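Local coordinates for VC0179-like protein (Escherichia coli, PDB 4XJ6), which probably joins GTP and ATP into a cyclic GMP-AMP dinucleotide, as a magnesium-dependent nucleotidyltransferase that is a bacterial homologue of cyclic GMP-AMP synthase, at residues Gln35-Arg38 / Glu39-Asp43; Leu22-Thr25 / Glu26-Leu30; Lys161-Glu164 / Ala165-Gly169; Leu85-Leu88 / Ile89-Glu93; Ala48-Val51 / Ala52-Arg56. All blocks are in the same frame, centred on the assembly; numbering follows the deposited sequence.

Contact 1 of 5, residues Gln35-Arg38 / Glu39-Asp43; sequences QIVR and ERTRD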
loop_
_atom_site.group_PDB
_atom_site.type_symbol
_atom_site.label_atom_id
_atom_site.label_comp_id
_atom_site.label_asym_id
_atom_site.label_seq_id
_atom_site.Cartn_x
_atom_site.Cartn_y
_atom_site.Cartn_z
ATOM N N GLN A 35 -3.984 12.139 9.221
ATOM C CA GLN A 35 -4.884 13.278 9.342
ATOM C C GLN A 35 -4.218 14.565 8.873
ATOM O O GLN A 35 -4.861 15.416 8.259
ATOM C CB GLN A 35 -5.360 13.427 10.786
ATOM C CG GLN A 35 -6.567 14.331 10.940
ATOM C CD GLN A 35 -6.972 14.508 12.386
ATOM O OE1 GLN A 35 -6.125 14.680 13.262
ATOM N NE2 GLN A 35 -8.274 14.457 12.649
ATOM N N ILE A 36 -2.931 14.703 9.172
ATOM C CA ILE A 36 -2.148 15.846 8.715
ATOM C C ILE A 36 -2.161 15.960 7.189
ATOM O O ILE A 36 -2.324 17.048 6.635
ATOM C CB ILE A 36 -0.683 15.756 9.202
ATOM C CG1 ILE A 36 -0.611 15.875 10.727
ATOM C CG2 ILE A 36 0.168 16.830 8.543
ATOM C CD1 ILE A 36 0.766 15.581 11.298
ATOM N N VAL A 37 -1.999 14.826 6.516
ATOM C CA VAL A 37 -1.978 14.788 5.058
ATOM C C VAL A 37 -3.363 15.048 4.479
ATOM O O VAL A 37 -3.507 15.741 3.471
ATOM C CB VAL A 37 -1.447 13.437 4.550
ATOM C CG1 VAL A 37 -1.523 13.356 3.031
ATOM C CG2 VAL A 37 -0.022 13.233 5.030
ATOM N N ARG A 38 -4.382 14.498 5.132
ATOM C CA ARG A 38 -5.763 14.678 4.695
ATOM C C ARG A 38 -6.182 16.143 4.777
ATOM O O ARG A 38 -6.754 16.687 3.830
ATOM C CB ARG A 38 -6.712 13.817 5.532
ATOM C CG ARG A 38 -6.568 12.321 5.296
ATOM C CD ARG A 38 -7.673 11.533 5.992
ATOM N NE ARG A 38 -7.602 10.106 5.683
ATOM C CZ ARG A 38 -8.530 9.217 6.026
ATOM N NH1 ARG A 38 -9.614 9.602 6.691
ATOM N NH2 ARG A 38 -8.379 7.939 5.700
ATOM N N GLU A 39 -5.891 16.773 5.911
ATOM C CA GLU A 39 -6.263 18.165 6.141
ATOM C C GLU A 39 -5.566 19.108 5.169
ATOM O O GLU A 39 -6.156 20.080 4.703
ATOM C CB GLU A 39 -5.945 18.562 7.585
ATOM C CG GLU A 39 -6.839 17.898 8.619
ATOM C CD GLU A 39 -6.255 17.950 10.016
ATOM O OE1 GLU A 39 -5.095 18.392 10.161
ATOM O OE2 GLU A 39 -6.955 17.549 10.970
ATOM N N ARG A 40 -4.309 18.808 4.862
ATOM C CA ARG A 40 -3.543 19.613 3.919
ATOM C C ARG A 40 -4.095 19.482 2.501
ATOM O O ARG A 40 -4.199 20.468 1.772
ATOM C CB ARG A 40 -2.068 19.213 3.952
ATOM C CG ARG A 40 -1.195 19.954 2.958
ATOM C CD ARG A 40 -1.303 21.454 3.145
ATOM N NE ARG A 40 -0.908 21.873 4.486
ATOM C CZ ARG A 40 0.315 22.281 4.810
ATOM N NH1 ARG A 40 1.267 22.323 3.889
ATOM N NH2 ARG A 40 0.586 22.647 6.056
ATOM N N THR A 41 -4.449 18.261 2.114
ATOM C CA THR A 41 -5.028 18.016 0.799
ATOM C C THR A 41 -6.398 18.670 0.680
ATOM O O THR A 41 -6.768 19.175 -0.378
ATOM C CB THR A 41 -5.150 16.514 0.513
ATOM O OG1 THR A 41 -3.851 15.914 0.588
ATOM C CG2 THR A 41 -5.741 16.272 -0.874
ATOM N N ARG A 42 -7.149 18.659 1.777
ATOM C CA ARG A 42 -8.424 19.364 1.831
ATOM C C ARG A 42 -8.218 20.853 1.584
ATOM O O ARG A 42 -8.929 21.468 0.788
ATOM C CB ARG A 42 -9.113 19.154 3.180
ATOM C CG ARG A 42 -10.026 17.943 3.233
ATOM C CD ARG A 42 -10.891 17.962 4.486
ATOM N NE ARG A 42 -10.200 17.414 5.650
ATOM C CZ ARG A 42 -10.371 16.175 6.101
ATOM N NH1 ARG A 42 -11.212 15.354 5.484
ATOM N NH2 ARG A 42 -9.706 15.757 7.168
ATOM N N ASP A 43 -7.239 21.422 2.281
ATOM C CA ASP A 43 -6.875 22.823 2.116
ATOM C C ASP A 43 -6.511 23.146 0.670
ATOM O O ASP A 43 -7.025 24.103 0.093
ATOM C CB ASP A 43 -5.707 23.183 3.036
ATOM C CG ASP A 43 -6.114 23.262 4.492
ATOM O OD1 ASP A 43 -7.321 23.410 4.767
ATOM O OD2 ASP A 43 -5.225 23.188 5.365
#
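Val37 O accepts two bonds from Thr41, one from its backbone and one from its side chain. Thr41 N lies 3.0 Å from Val37 O, and Thr41 OG1 reaches the same Val37 O at 2.9 Å, the two donors approaching from opposite faces of the carbonyl plane. The hydroxyl can turn back because OG1 stands beside the backbone N of Thr41 (chi1 -59°). Thr41 OG1 also hydrogen-bonds Ser159 of helix 149-166.

Two flanking pairs repeat the four-residue step. The carboxylate of Glu39 folds back over Gln35, its OE2 3.2 Å from Gln35 CG, and the amide and carboxylate planes are only 23° apart; no hydrogen bond joins them. Between Arg38 and Arg42 the touching atoms are Arg38 CB and Arg42 NH2, 3.9 Å apart, with Arg38 CB over one face of the Arg42 guanidinium and Glu39 CG at its edge, in plane. Arg42 N donates to Arg38 O at 2.9 Å in the ordinary helical pattern.

Further out, Arg38 extends its chain to a salt bridge with Asp132, whereas Arg40, bent at chi2 and chi3, turns to Glu166 and Ser162 of helix 149-166. Val37 rests on Leu160 and Leu163 of that helix.

This turn of helix 24-57 therefore meets the nucleotidyltransferase core on two sides. The chemistry implies that the charges of Arg38 and Arg40 are probably offset by Asp132 and Glu166, while the doubly gripped carbonyl of Val37 ties the Thr41 hydroxyl to its own helix.

Contact 2 of 5, residues Leu22-Thr25 / Glu26-Leu30; sequences LSKT and ESDKL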
loop_
_atom_site.group_PDB
_atom_site.type_symbol
_atom_site.label_atom_id
_atom_site.label_comp_id
_atom_site.label_asym_id
_atom_site.label_seq_id
_atom_site.Cartn_x
_atom_site.Cartn_y
_atom_site.Cartn_z
ATOM N N LEU A 22 1.166 -3.551 15.432
ATOM C CA LEU A 22 1.251 -2.259 16.102
ATOM C C LEU A 22 0.346 -2.211 17.328
ATOM O O LEU A 22 -0.707 -2.846 17.358
ATOM C CB LEU A 22 0.872 -1.127 15.140
ATOM C CG LEU A 22 1.896 -0.602 14.130
ATOM C CD1 LEU A 22 2.358 -1.670 13.151
ATOM C CD2 LEU A 22 1.307 0.577 13.376
ATOM N N SER A 23 0.757 -1.456 18.340
ATOM C CA SER A 23 -0.103 -1.214 19.490
ATOM C C SER A 23 -1.095 -0.108 19.148
ATOM O O SER A 23 -0.985 0.525 18.095
ATOM C CB SER A 23 0.721 -0.834 20.718
ATOM O OG SER A 23 1.393 0.396 20.516
ATOM N N LYS A 24 -2.063 0.124 20.030
ATOM C CA LYS A 24 -3.051 1.171 19.795
ATOM C C LYS A 24 -2.378 2.535 19.738
ATOM O O LYS A 24 -2.778 3.398 18.959
ATOM C CB LYS A 24 -4.130 1.162 20.878
ATOM C CG LYS A 24 -5.241 2.183 20.645
ATOM C CD LYS A 24 -5.490 3.022 21.885
ATOM C CE LYS A 24 -6.559 4.076 21.643
ATOM N NZ LYS A 24 -7.843 3.494 21.167
ATOM N N THR A 25 -1.356 2.720 20.569
ATOM C CA THR A 25 -0.593 3.963 20.593
ATOM C C THR A 25 0.052 4.245 19.243
ATOM O O THR A 25 -0.040 5.352 18.715
ATOM C CB THR A 25 0.508 3.929 21.675
ATOM O OG1 THR A 25 -0.092 3.840 22.974
ATOM C CG2 THR A 25 1.361 5.184 21.603
ATOM N N GLU A 26 0.706 3.228 18.693
ATOM C CA GLU A 26 1.371 3.336 17.399
ATOM C C GLU A 26 0.374 3.585 16.275
ATOM O O GLU A 26 0.625 4.388 15.376
ATOM C CB GLU A 26 2.174 2.068 17.110
ATOM C CG GLU A 26 3.367 1.877 18.027
ATOM C CD GLU A 26 3.976 0.497 17.909
ATOM O OE1 GLU A 26 3.314 -0.481 18.318
ATOM O OE2 GLU A 26 5.113 0.388 17.404
ATOM N N SER A 27 -0.756 2.888 16.329
ATOM C CA SER A 27 -1.803 3.056 15.331
ATOM C C SER A 27 -2.353 4.477 15.362
ATOM O O SER A 27 -2.541 5.099 14.314
ATOM C CB SER A 27 -2.929 2.047 15.557
ATOM O OG SER A 27 -2.485 0.728 15.303
ATOM N N ASP A 28 -2.601 4.985 16.567
ATOM C CA ASP A 28 -3.091 6.349 16.743
ATOM C C ASP A 28 -2.107 7.364 16.184
ATOM O O ASP A 28 -2.504 8.425 15.704
ATOM C CB ASP A 28 -3.351 6.652 18.219
ATOM C CG ASP A 28 -4.512 5.864 18.778
ATOM O OD1 ASP A 28 -5.182 5.158 17.996
ATOM O OD2 ASP A 28 -4.756 5.955 20.000
ATOM N N LYS A 29 -0.821 7.038 16.260
ATOM C CA LYS A 29 0.207 7.905 15.705
ATOM C C LYS A 29 0.095 7.960 14.186
ATOM O O LYS A 29 0.190 9.033 13.588
ATOM C CB LYS A 29 1.598 7.427 16.122
ATOM C CG LYS A 29 2.726 8.201 15.462
ATOM C CD LYS A 29 3.910 8.395 16.398
ATOM C CE LYS A 29 4.723 7.117 16.581
ATOM N NZ LYS A 29 4.207 6.242 17.671
ATOM N N LEU A 30 -0.116 6.801 13.567
ATOM C CA LEU A 30 -0.270 6.725 12.119
ATOM C C LEU A 30 -1.525 7.452 11.655
ATOM O O LEU A 30 -1.531 8.086 10.600
ATOM C CB LEU A 30 -0.314 5.271 11.653
ATOM C CG LEU A 30 0.969 4.460 11.827
ATOM C CD1 LEU A 30 0.910 3.224 10.957
ATOM C CD2 LEU A 30 2.192 5.299 11.494
HETATM O O HOH W 1 -2.992 -2.217 16.149
#
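Leu22 lies across Glu26 and Leu30, and its branches meet the two differently. Its CD2 touches Leu30 CD1 at 3.6 Å, the two side chains crossing at about a right angle, while its CB and CG lean on Glu26 CB. The Glu26 chain runs extended beyond CG (chi2 168°) to bring OE1 back to Ser23 at the N-cap. There Ser23 N donates to Glu26 OE1 at 2.7 Å with a nearly straight N-H angle of 175°, and Ser23 OG donates to the same Glu26 OE1 at 3.0 Å. Both meet it on the anti side, from opposite faces of the carboxylate plane, and Arg120 adds a salt bridge to that oxygen. In return Glu26 N gives a weak bond to Ser23 OG at 3.4 Å.

A water links Leu22 O, to which it donates, with Ser27 OG. Asp28 OD2 lies 3.1 Å from Lys24 CE as the chains cross obliquely, but Lys24 NZ stays 4.1 Å from Asp28 OD2, too far for a salt bridge.

Leu22 and Leu30 also pack on Met128 of strand 128-138, next to the magnesium-binding Asp129. The reciprocal Ser23-Glu26 pairing is a capping box, opening the long helix 24-57.

Contact 3 of 5, residues Lys161-Glu164 / Ala165-Gly169; sequences KSLE and AENDG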
loop_
_atom_site.group_PDB
_atom_site.type_symbol
_atom_site.label_atom_id
_atom_site.label_comp_id
_atom_site.label_asym_id
_atom_site.label_seq_id
_atom_site.Cartn_x
_atom_site.Cartn_y
_atom_site.Cartn_z
ATOM N N LYS A 161 4.210 18.157 -1.334
ATOM C CA LYS A 161 5.380 19.018 -1.483
ATOM C C LYS A 161 5.329 20.193 -0.512
ATOM O O LYS A 161 6.368 20.714 -0.103
ATOM C CB LYS A 161 5.498 19.528 -2.918
ATOM C CG LYS A 161 6.031 18.492 -3.894
ATOM C CD LYS A 161 6.034 19.018 -5.320
ATOM C CE LYS A 161 7.387 18.801 -5.977
ATOM N NZ LYS A 161 7.265 18.303 -7.374
ATOM N N SER A 162 4.121 20.610 -0.142
ATOM C CA SER A 162 3.963 21.666 0.851
ATOM C C SER A 162 4.337 21.142 2.233
ATOM O O SER A 162 4.885 21.871 3.056
ATOM C CB SER A 162 2.530 22.201 0.855
ATOM O OG SER A 162 1.631 21.254 1.411
ATOM N N LEU A 163 4.027 19.872 2.475
ATOM C CA LEU A 163 4.398 19.209 3.717
ATOM C C LEU A 163 5.909 18.991 3.769
ATOM O O LEU A 163 6.533 19.144 4.823
ATOM C CB LEU A 163 3.664 17.875 3.860
ATOM C CG LEU A 163 2.154 17.963 4.076
ATOM C CD1 LEU A 163 1.540 16.575 4.147
ATOM C CD2 LEU A 163 1.855 18.746 5.342
ATOM N N GLU A 164 6.484 18.638 2.623
ATOM C CA GLU A 164 7.926 18.465 2.493
ATOM C C GLU A 164 8.673 19.755 2.808
ATOM O O GLU A 164 9.622 19.764 3.591
ATOM C CB GLU A 164 8.274 17.995 1.080
ATOM C CG GLU A 164 9.759 18.027 0.765
ATOM C CD GLU A 164 10.068 17.589 -0.652
ATOM O OE1 GLU A 164 9.732 18.330 -1.600
ATOM O OE2 GLU A 164 10.647 16.496 -0.816
ATOM N N ALA A 165 8.227 20.843 2.194
ATOM C CA ALA A 165 8.895 22.133 2.317
ATOM C C ALA A 165 8.790 22.711 3.725
ATOM O O ALA A 165 9.709 23.379 4.200
ATOM C CB ALA A 165 8.324 23.113 1.311
ATOM N N GLU A 166 7.667 22.454 4.388
ATOM C CA GLU A 166 7.406 23.043 5.695
ATOM C C GLU A 166 7.900 22.181 6.857
ATOM O O GLU A 166 7.939 22.640 7.997
ATOM C CB GLU A 166 5.910 23.317 5.852
ATOM C CG GLU A 166 5.398 24.463 4.994
ATOM C CD GLU A 166 3.899 24.647 5.105
ATOM O OE1 GLU A 166 3.249 23.815 5.770
ATOM O OE2 GLU A 166 3.373 25.620 4.527
ATOM N N ASN A 167 8.279 20.939 6.574
ATOM C CA ASN A 167 8.703 20.027 7.634
ATOM C C ASN A 167 10.017 19.320 7.313
ATOM O O ASN A 167 10.211 18.825 6.203
ATOM C CB ASN A 167 7.613 18.987 7.909
ATOM C CG ASN A 167 6.289 19.616 8.302
ATOM O OD1 ASN A 167 6.079 19.973 9.460
ATOM N ND2 ASN A 167 5.386 19.747 7.336
ATOM N N ASP A 168 10.915 19.284 8.293
ATOM C CA ASP A 168 12.162 18.536 8.170
ATOM C C ASP A 168 11.891 17.053 8.401
ATOM O O ASP A 168 11.138 16.691 9.304
ATOM C CB ASP A 168 13.209 19.044 9.167
ATOM C CG ASP A 168 13.565 20.503 8.950
ATOM O OD1 ASP A 168 14.503 20.777 8.171
ATOM O OD2 ASP A 168 12.913 21.375 9.564
ATOM N N GLY A 169 12.503 16.200 7.586
ATOM C CA GLY A 169 12.295 14.766 7.690
ATOM C C GLY A 169 11.162 14.296 6.799
ATOM O O GLY A 169 10.961 13.095 6.607
#
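Leu163 and Asn167 meet where helix 149-166 ends, and the contact is a helix C-terminus where a side-chain amide takes up the carbonyl of Leu163. It leads into strand 170-174 of the nucleotidyltransferase domain.

Ala165 still belongs to the regular helix: its N donates to Lys161 O at 3.0 Å, and its CB sits 3.4 Å from the same Lys161 O.

Glu166 is the last helical residue. Its N bonds to Ser162 O at 3.1 Å, with an N-H angle of 141°, more bent than that of the Ala165 bond before it. The Glu166 side chain, extended beyond CG, passes over that same carbonyl, with Glu166 CG 3.3 Å from Ser162 O, on its way to Arg40 of helix 24-57. On the other side of the same residue, Ser162 OG is also held by the backbone carbonyl of Ser159, one turn earlier in the helix.

Asn167 leaves helical backbone angles, and its backbone N retains only weak bonds, to Leu163 O at 3.1 Å and Glu164 O at 3.5 Å. The side chain makes good the loss. With CG beside the backbone N (chi1 -58°), it lies alongside Leu163, pointing the same way, and Asn167 ND2 comes within 4.2 Å of Leu163 CD2.

Beyond it Gly169 pairs by its backbone with Tyr184. At the turn itself, Asn167 ND2 donates to Leu163 O at 2.8 Å, in the carbonyl plane and on a lone pair, with Leu163 O only 8° out of the amide plane of Asn167.

Contact 4 of 5, residues Leu85-Leu88 / Ile89-Glu93; sequences LARL and IFEME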
loop_
_atom_site.group_PDB
_atom_site.type_symbol
_atom_site.label_atom_id
_atom_site.label_comp_id
_atom_site.label_asym_id
_atom_site.label_seq_id
_atom_site.Cartn_x
_atom_site.Cartn_y
_atom_site.Cartn_z
ATOM N N LEU A 85 -0.717 24.089 -13.647
ATOM C CA LEU A 85 -1.926 24.063 -12.831
ATOM C C LEU A 85 -2.761 25.315 -13.065
ATOM O O LEU A 85 -3.991 25.266 -13.037
ATOM C CB LEU A 85 -1.574 23.933 -11.348
ATOM C CG LEU A 85 -2.769 23.770 -10.407
ATOM C CD1 LEU A 85 -3.617 22.569 -10.816
ATOM C CD2 LEU A 85 -2.305 23.644 -8.962
ATOM N N ALA A 86 -2.080 26.433 -13.294
ATOM C CA ALA A 86 -2.748 27.689 -13.613
ATOM C C ALA A 86 -3.548 27.545 -14.899
ATOM O O ALA A 86 -4.708 27.949 -14.968
ATOM C CB ALA A 86 -1.735 28.820 -13.738
ATOM N N ARG A 87 -2.921 26.955 -15.911
ATOM C CA ARG A 87 -3.578 26.725 -17.192
ATOM C C ARG A 87 -4.774 25.791 -17.051
ATOM O O ARG A 87 -5.863 26.094 -17.536
ATOM C CB ARG A 87 -2.590 26.152 -18.206
ATOM C CG ARG A 87 -1.538 27.143 -18.669
ATOM C CD ARG A 87 -0.779 26.620 -19.874
ATOM N NE ARG A 87 -0.013 25.417 -19.565
ATOM C CZ ARG A 87 1.241 25.426 -19.125
ATOM N NH1 ARG A 87 1.867 26.580 -18.936
ATOM N NH2 ARG A 87 1.871 24.288 -18.872
ATOM N N LEU A 88 -4.561 24.660 -16.383
ATOM C CA LEU A 88 -5.603 23.654 -16.194
ATOM C C LEU A 88 -6.843 24.215 -15.505
ATOM O O LEU A 88 -7.966 23.948 -15.927
ATOM C CB LEU A 88 -5.059 22.476 -15.385
ATOM C CG LEU A 88 -3.998 21.625 -16.077
ATOM C CD1 LEU A 88 -3.370 20.650 -15.094
ATOM C CD2 LEU A 88 -4.606 20.887 -17.259
ATOM N N ILE A 89 -6.635 24.983 -14.442
ATOM C CA ILE A 89 -7.741 25.606 -13.720
ATOM C C ILE A 89 -8.390 26.682 -14.587
ATOM O O ILE A 89 -9.606 26.879 -14.556
ATOM C CB ILE A 89 -7.265 26.212 -12.381
ATOM C CG1 ILE A 89 -6.853 25.102 -11.414
ATOM C CG2 ILE A 89 -8.347 27.077 -11.742
ATOM C CD1 ILE A 89 -6.331 25.621 -10.094
ATOM N N PHE A 90 -7.566 27.363 -15.374
ATOM C CA PHE A 90 -8.037 28.407 -16.272
ATOM C C PHE A 90 -8.959 27.851 -17.357
ATOM O O PHE A 90 -9.996 28.442 -17.662
ATOM C CB PHE A 90 -6.842 29.124 -16.907
ATOM C CG PHE A 90 -7.217 30.175 -17.913
ATOM C CD1 PHE A 90 -7.494 31.472 -17.515
ATOM C CD2 PHE A 90 -7.270 29.868 -19.262
ATOM C CE1 PHE A 90 -7.828 32.438 -18.445
ATOM C CE2 PHE A 90 -7.606 30.824 -20.195
ATOM C CZ PHE A 90 -7.886 32.115 -19.786
ATOM N N GLU A 91 -8.586 26.709 -17.927
ATOM C CA GLU A 91 -9.261 26.216 -19.124
ATOM C C GLU A 91 -10.059 24.925 -18.933
ATOM O O GLU A 91 -10.340 24.221 -19.902
ATOM C CB GLU A 91 -8.236 26.017 -20.247
ATOM C CG GLU A 91 -7.264 24.873 -20.022
ATOM C CD GLU A 91 -6.068 24.928 -20.952
ATOM O OE1 GLU A 91 -6.071 24.211 -21.974
ATOM O OE2 GLU A 91 -5.120 25.685 -20.657
ATOM N N MET A 92 -10.442 24.618 -17.697
ATOM C CA MET A 92 -11.278 23.446 -17.457
ATOM C C MET A 92 -12.724 23.744 -17.860
ATOM O O MET A 92 -13.254 24.815 -17.559
ATOM C CB MET A 92 -11.196 23.004 -15.992
ATOM C CG MET A 92 -11.648 24.041 -14.982
ATOM S SD MET A 92 -11.265 23.550 -13.284
ATOM C CE MET A 92 -12.030 21.935 -13.217
ATOM N N GLU A 93 -13.347 22.798 -18.557
ATOM C CA GLU A 93 -14.702 22.979 -19.081
ATOM C C GLU A 93 -15.725 23.262 -17.980
ATOM O O GLU A 93 -15.508 22.921 -16.816
ATOM C CB GLU A 93 -15.129 21.744 -19.878
ATOM C CG GLU A 93 -14.409 21.583 -21.210
ATOM C CD GLU A 93 -14.868 20.355 -21.974
ATOM O OE1 GLU A 93 -14.816 19.245 -21.405
ATOM O OE2 GLU A 93 -15.287 20.501 -23.142
#
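Arg87 O takes the shortest sound polar bond here, from Glu91 N at 2.8 Å. The donor lies nearly along the C=O axis (C=O...N angle 165°), though the N-H itself is bent to 140°. Glu91 has already left helical angles, and this bond lies at the C-terminal end of helix 79-90.

The Glu91 side chain folds back over the same carbonyl. With CG between the backbone N and the carbonyl carbon (chi1 69°), Glu91 CG comes to 3.1 Å from Arg87 O, and its OE2 reaches 3.6 Å from Arg87 CB. The charged end of Arg87 goes elsewhere, bending at chi3 to a salt bridge with Glu80 about two turns back along the helix.

On the buried side Leu85 and Ile89 make the apolar contact: Ile89 CD1 lies 4.0 Å from Leu85 CG, the chains meeting at a slant. Ile89 CG1 also covers Leu85 O at 3.3 Å, and Ile89 N bonds to that oxygen at 3.0 Å with a fairly straight N-H. Leu85 continues onto Leu154 and Leu155 of helix 149-166, and Ile89 onto Ala52 and Val55 of helix 24-57.

Phe90 N donates to Ala86 O at 2.9 Å in the ordinary helical pattern. Arg97 of the following helix 94-102 bonds to Ile89 O, and Met92 packs on Arg97 and Phe100.

The chemistry thus divides by side: aliphatic groups face the helical bundle, whereas at the terminus the carbonyl of Ile89 is met by Arg97, whose positive charge would probably suit that end of the helix dipole.

Contact 5 of 5, residues Ala48-Val51 / Ala52-Arg56; sequences ARQV and AIDVR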
loop_
_atom_site.group_PDB
_atom_site.type_symbol
_atom_site.label_atom_id
_atom_site.label_comp_id
_atom_site.label_asym_id
_atom_site.label_seq_id
_atom_site.Cartn_x
_atom_site.Cartn_y
_atom_site.Cartn_z
ATOM N N ALA A 48 -7.701 25.622 -4.420
ATOM C CA ALA A 48 -7.825 25.472 -5.864
ATOM C C ALA A 48 -9.256 25.734 -6.318
ATOM O O ALA A 48 -9.481 26.367 -7.349
ATOM C CB ALA A 48 -7.375 24.083 -6.291
ATOM N N ARG A 49 -10.217 25.248 -5.536
ATOM C CA ARG A 49 -11.634 25.432 -5.839
ATOM C C ARG A 49 -12.013 26.905 -5.838
ATOM O O ARG A 49 -12.756 27.361 -6.707
ATOM C CB ARG A 49 -12.508 24.670 -4.839
ATOM C CG ARG A 49 -12.632 23.185 -5.130
ATOM C CD ARG A 49 -13.637 22.529 -4.202
ATOM N NE ARG A 49 -13.220 22.590 -2.807
ATOM C CZ ARG A 49 -14.048 22.434 -1.782
ATOM N NH1 ARG A 49 -15.339 22.215 -2.000
ATOM N NH2 ARG A 49 -13.587 22.503 -0.541
ATOM N N GLN A 50 -11.494 27.641 -4.862
ATOM C CA GLN A 50 -11.754 29.071 -4.746
ATOM C C GLN A 50 -11.294 29.824 -5.989
ATOM O O GLN A 50 -12.008 30.684 -6.505
ATOM C CB GLN A 50 -11.064 29.643 -3.506
ATOM C CG GLN A 50 -11.340 31.120 -3.274
ATOM C CD GLN A 50 -12.810 31.408 -3.030
ATOM O OE1 GLN A 50 -13.507 31.926 -3.903
ATOM N NE2 GLN A 50 -13.288 31.077 -1.835
ATOM N N VAL A 51 -10.097 29.493 -6.464
ATOM C CA VAL A 51 -9.551 30.110 -7.665
ATOM C C VAL A 51 -10.363 29.662 -8.878
ATOM O O VAL A 51 -10.632 30.456 -9.779
ATOM C CB VAL A 51 -8.057 29.762 -7.856
ATOM C CG1 VAL A 51 -7.532 30.343 -9.157
ATOM C CG2 VAL A 51 -7.239 30.272 -6.669
ATOM N N ALA A 52 -10.769 28.395 -8.877
ATOM C CA ALA A 52 -11.623 27.852 -9.928
ATOM C C ALA A 52 -12.946 28.611 -9.992
ATOM O O ALA A 52 -13.494 28.831 -11.070
ATOM C CB ALA A 52 -11.869 26.367 -9.698
ATOM N N ILE A 53 -13.450 29.008 -8.828
ATOM C CA ILE A 53 -14.651 29.830 -8.759
ATOM C C ILE A 53 -14.385 31.201 -9.367
ATOM O O ILE A 53 -15.104 31.645 -10.260
ATOM C CB ILE A 53 -15.144 30.008 -7.305
ATOM C CG1 ILE A 53 -15.603 28.671 -6.728
ATOM C CG2 ILE A 53 -16.282 31.012 -7.246
ATOM C CD1 ILE A 53 -15.973 28.727 -5.257
ATOM N N ASP A 54 -13.333 31.853 -8.880
ATOM C CA ASP A 54 -12.990 33.212 -9.289
ATOM C C ASP A 54 -12.721 33.341 -10.787
ATOM O O ASP A 54 -12.934 34.410 -11.363
ATOM C CB ASP A 54 -11.770 33.701 -8.507
ATOM C CG ASP A 54 -12.014 33.746 -7.008
ATOM O OD1 ASP A 54 -13.193 33.775 -6.595
ATOM O OD2 ASP A 54 -11.026 33.757 -6.244
ATOM N N VAL A 55 -12.250 32.260 -11.408
ATOM C CA VAL A 55 -11.956 32.249 -12.840
ATOM C C VAL A 55 -13.171 32.653 -13.666
ATOM O O VAL A 55 -13.120 33.621 -14.423
ATOM C CB VAL A 55 -11.467 30.858 -13.310
ATOM C CG1 VAL A 55 -11.586 30.724 -14.823
ATOM C CG2 VAL A 55 -10.034 30.623 -12.873
ATOM N N ARG A 56 -14.266 31.917 -13.511
ATOM C CA ARG A 56 -15.472 32.196 -14.279
ATOM C C ARG A 56 -16.271 33.323 -13.638
ATOM O O ARG A 56 -17.028 34.020 -14.311
ATOM C CB ARG A 56 -16.339 30.941 -14.409
ATOM C CG ARG A 56 -16.892 30.417 -13.092
ATOM C CD ARG A 56 -18.291 29.856 -13.281
ATOM N NE ARG A 56 -18.327 28.841 -14.326
ATOM C CZ ARG A 56 -18.486 27.542 -14.100
ATOM N NH1 ARG A 56 -18.634 27.096 -12.860
ATOM N NH2 ARG A 56 -18.503 26.689 -15.114
#
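Val51 and Val55 form the tight side of this helical turn, with Ala52 beside them. Val55 CG2 rests 3.2 Å from Val51 O, while the methyl groups Val51 CG1 and Val55 CG2 are 4.5 Å apart, so the pair touches more through the backbone carbonyl than branch to branch. In Val55 the CG1 methyl lies opposite the backbone N (chi1 162°), which turns CG2 beside that N and over Val51 O. Ala52 CB sits 3.3 Å from Ala48 O, and Ala52 N bonds to the same Ala48 O at 2.8 Å; so small a side chain allows close approach by another helix.

The other side is looser and polar. Gln50 bends at chi2 toward Asp54, but the orientation of the Gln50 amide is uncertain. The firm link there is Asp54 N to Gln50 O, at 3.0 Å and 163°. Ile53 lies between the two regimes, its CG1 3.1 Å from Arg49 O.

Arg56 carries its guanidinium to salt bridges with Asp94 and Asp98 of helix 94-102. Late in helix 24-57, the turn packs Val51 and Val55 on Val65 of helix 62-69, turns Ala52 to helix 79-90, and sets Ala48 on Phe100 and Ile53 on Ile101 of helix 94-102.

Contacts 1, 2 and 5 follow one another along helix 24-57, from its capped start near the bound nucleotides and magnesium to its far end. Contact 2 is largely at the surface and relies on capping and water-mediated polar bonds; the other four are partly buried. Contacts 1 and 3 meet directly, by charge and by packing, joining the long helix to helix 149-166. Contacts 4 and 5, centres 10 Å apart, touch instead through aliphatic packing between helices 79-90 and 24-57. Contacts 3 and 4 both cover helix ends, one using an asparagine amide, the other a backbone bond.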